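Local coordinates for tailspike protein (Siphovirus 9NA, PDB 3RIQ) that recognises Salmonella lipopolysaccharide as a trimeric phage tailspike and probably cleaves the O-antigen chain as an endorhamnosidase, at residues 398-403 and 416-421. Sequence-based numbering, arbitrary orientation.
Sequences YAPSSE and KILCTY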
loop_
_atom_site.group_PDB
_atom_site.type_symbol
_atom_site.label_atom_id
_atom_site.label_comp_id
_atom_site.label_asym_id
_atom_site.label_seq_id
_atom_site.Cartn_x
_atom_site.Cartn_y
_atom_site.Cartn_z
ATOM N N TYR A 398 -21.260 5.606 -8.208
ATOM C CA TYR A 398 -22.048 6.207 -9.277
ATOM C C TYR A 398 -21.077 6.476 -10.422
ATOM O O TYR A 398 -20.327 7.458 -10.419
ATOM C CB TYR A 398 -22.742 7.493 -8.812
ATOM C CG TYR A 398 -23.694 8.054 -9.849
ATOM C CD1 TYR A 398 -25.012 7.625 -9.891
ATOM C CD2 TYR A 398 -23.280 9.009 -10.798
ATOM C CE1 TYR A 398 -25.900 8.127 -10.841
ATOM C CE2 TYR A 398 -24.157 9.506 -11.742
ATOM C CZ TYR A 398 -25.465 9.046 -11.766
ATOM O OH TYR A 398 -26.373 9.527 -12.692
ATOM N N ALA A 399 -21.083 5.577 -11.396
ATOM C CA ALA A 399 -20.056 5.580 -12.450
ATOM C C ALA A 399 -20.676 5.025 -13.746
ATOM O O ALA A 399 -20.245 3.998 -14.265
ATOM C CB ALA A 399 -18.831 4.766 -11.986
ATOM N N PRO A 400 -21.673 5.738 -14.287
ATOM C CA PRO A 400 -22.536 5.141 -15.314
ATOM C C PRO A 400 -21.812 4.603 -16.539
ATOM O O PRO A 400 -22.265 3.630 -17.129
ATOM C CB PRO A 400 -23.439 6.303 -15.735
ATOM C CG PRO A 400 -23.360 7.278 -14.658
ATOM C CD PRO A 400 -22.132 7.080 -13.879
ATOM N N SER A 401 -20.713 5.252 -16.934
ATOM C CA SER A 401 -19.992 4.872 -18.140
ATOM C C SER A 401 -18.736 4.064 -17.853
ATOM O O SER A 401 -17.972 3.753 -18.766
ATOM C CB SER A 401 -19.607 6.123 -18.921
ATOM O OG SER A 401 -20.775 6.781 -19.364
ATOM N N SER A 402 -18.553 3.672 -16.587
ATOM C CA SER A 402 -17.327 2.977 -16.179
ATOM C C SER A 402 -17.549 1.494 -16.007
ATOM O O SER A 402 -18.695 1.041 -15.938
ATOM C CB SER A 402 -16.794 3.578 -14.886
ATOM O OG SER A 402 -16.451 4.940 -15.076
ATOM N N GLU A 403 -16.462 0.738 -15.929
ATOM C CA GLU A 403 -16.542 -0.657 -15.517
ATOM C C GLU A 403 -15.890 -0.843 -14.155
ATOM O O GLU A 403 -14.952 -0.126 -13.800
ATOM C CB GLU A 403 -15.937 -1.569 -16.560
ATOM C CG GLU A 403 -14.466 -1.398 -16.764
ATOM C CD GLU A 403 -13.966 -2.347 -17.836
ATOM O OE1 GLU A 403 -14.212 -3.569 -17.724
ATOM O OE2 GLU A 403 -13.338 -1.888 -18.798
ATOM N N LYS A 416 -25.621 0.808 -3.433
ATOM C CA LYS A 416 -25.974 0.875 -4.839
ATOM C C LYS A 416 -24.769 1.125 -5.736
ATOM O O LYS A 416 -23.959 2.028 -5.484
ATOM C CB LYS A 416 -27.037 1.973 -5.078
ATOM C CG LYS A 416 -28.356 1.743 -4.331
ATOM C CD LYS A 416 -29.409 2.834 -4.686
ATOM C CE LYS A 416 -30.723 2.602 -3.915
ATOM N NZ LYS A 416 -30.498 2.534 -2.433
ATOM N N ILE A 417 -24.684 0.329 -6.794
ATOM C CA ILE A 417 -23.625 0.420 -7.817
ATOM C C ILE A 417 -24.282 0.642 -9.181
ATOM O O ILE A 417 -25.107 -0.186 -9.640
ATOM C CB ILE A 417 -22.792 -0.893 -7.881
ATOM C CG1 ILE A 417 -22.164 -1.191 -6.518
ATOM C CG2 ILE A 417 -21.768 -0.805 -9.016
ATOM C CD1 ILE A 417 -21.503 -2.538 -6.396
ATOM N N LEU A 418 -23.956 1.780 -9.808
ATOM C CA LEU A 418 -24.463 2.098 -11.136
ATOM C C LEU A 418 -23.280 2.220 -12.081
ATOM O O LEU A 418 -22.443 3.104 -11.895
ATOM C CB LEU A 418 -25.278 3.417 -11.145
ATOM C CG LEU A 418 -25.698 3.989 -12.531
ATOM C CD1 LEU A 418 -26.627 3.055 -13.207
ATOM C CD2 LEU A 418 -26.324 5.351 -12.412
ATOM N N CYS A 419 -23.205 1.343 -13.078
ATOM C CA CYS A 419 -22.081 1.365 -14.017
ATOM C C CYS A 419 -22.423 0.611 -15.265
ATOM O O CYS A 419 -23.543 0.125 -15.396
ATOM C CB CYS A 419 -20.793 0.802 -13.370
ATOM S SG CYS A 419 -20.976 -0.927 -12.965
ATOM N N THR A 420 -21.484 0.540 -16.208
ATOM C CA THR A 420 -21.756 -0.125 -17.478
ATOM C C THR A 420 -21.539 -1.632 -17.400
ATOM O O THR A 420 -22.264 -2.427 -18.027
ATOM C CB THR A 420 -20.859 0.439 -18.598
ATOM O OG1 THR A 420 -21.267 1.775 -18.886
ATOM C CG2 THR A 420 -21.009 -0.351 -19.885
ATOM N N TYR A 421 -20.518 -2.022 -16.655
ATOM C CA TYR A 421 -20.142 -3.433 -16.574
ATOM C C TYR A 421 -19.613 -3.734 -15.168
ATOM O O TYR A 421 -18.771 -2.980 -14.651
ATOM C CB TYR A 421 -19.060 -3.769 -17.639
ATOM C CG TYR A 421 -18.633 -5.216 -17.556
ATOM C CD1 TYR A 421 -19.453 -6.243 -18.090
ATOM C CD2 TYR A 421 -17.452 -5.586 -16.905
ATOM C CE1 TYR A 421 -19.081 -7.597 -17.978
ATOM C CE2 TYR A 421 -17.092 -6.940 -16.785
ATOM C CZ TYR A 421 -17.891 -7.925 -17.326
ATOM O OH TYR A 421 -17.525 -9.251 -17.172
#
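Tyr-398 and Leu-418 both swing CG trans to the backbone N (chi1 -173° and 171°), laying their side chains next to each other, while Thr-420 with chi1 of -69° turns OG1 toward Pro-400 O. Leu-418 CD2 meets the tyrosine ring obliquely, 3.2 Å from Tyr-398 CE1, a tight approach; the same ring also forms an edge-to-face (T-shaped) pair with Tyr-395. The parallel ladder here runs from the Tyr-398 and Leu-418 pair to Glu-403 and Tyr-421, interrupted by a corner. Before the corner Ala-399 N donates to Leu-418 O at 2.9 Å; at its far end Thr-420 N donates to Ser-402 O at 2.8 Å. Between them a type I turn from Ala-399 to Ser-402 presents Pro-400 O, and Thr-420 OG1 donates to a lone pair of this carbonyl, in its plane, at 2.7 Å. Past the corner, the Glu-403 carboxylate stands almost perpendicular to the Tyr-421 ring, and Glu-403 OE1 lies 3.9 Å from Tyr-421 CD2; both residues pack against Gly-411 of a second subunit. Such stacking of successive coils is characteristic of a right-handed beta-helix. The threonine hydroxyl thus adds a side-chain bond where the corner breaks the ladder, linking two consecutive coils.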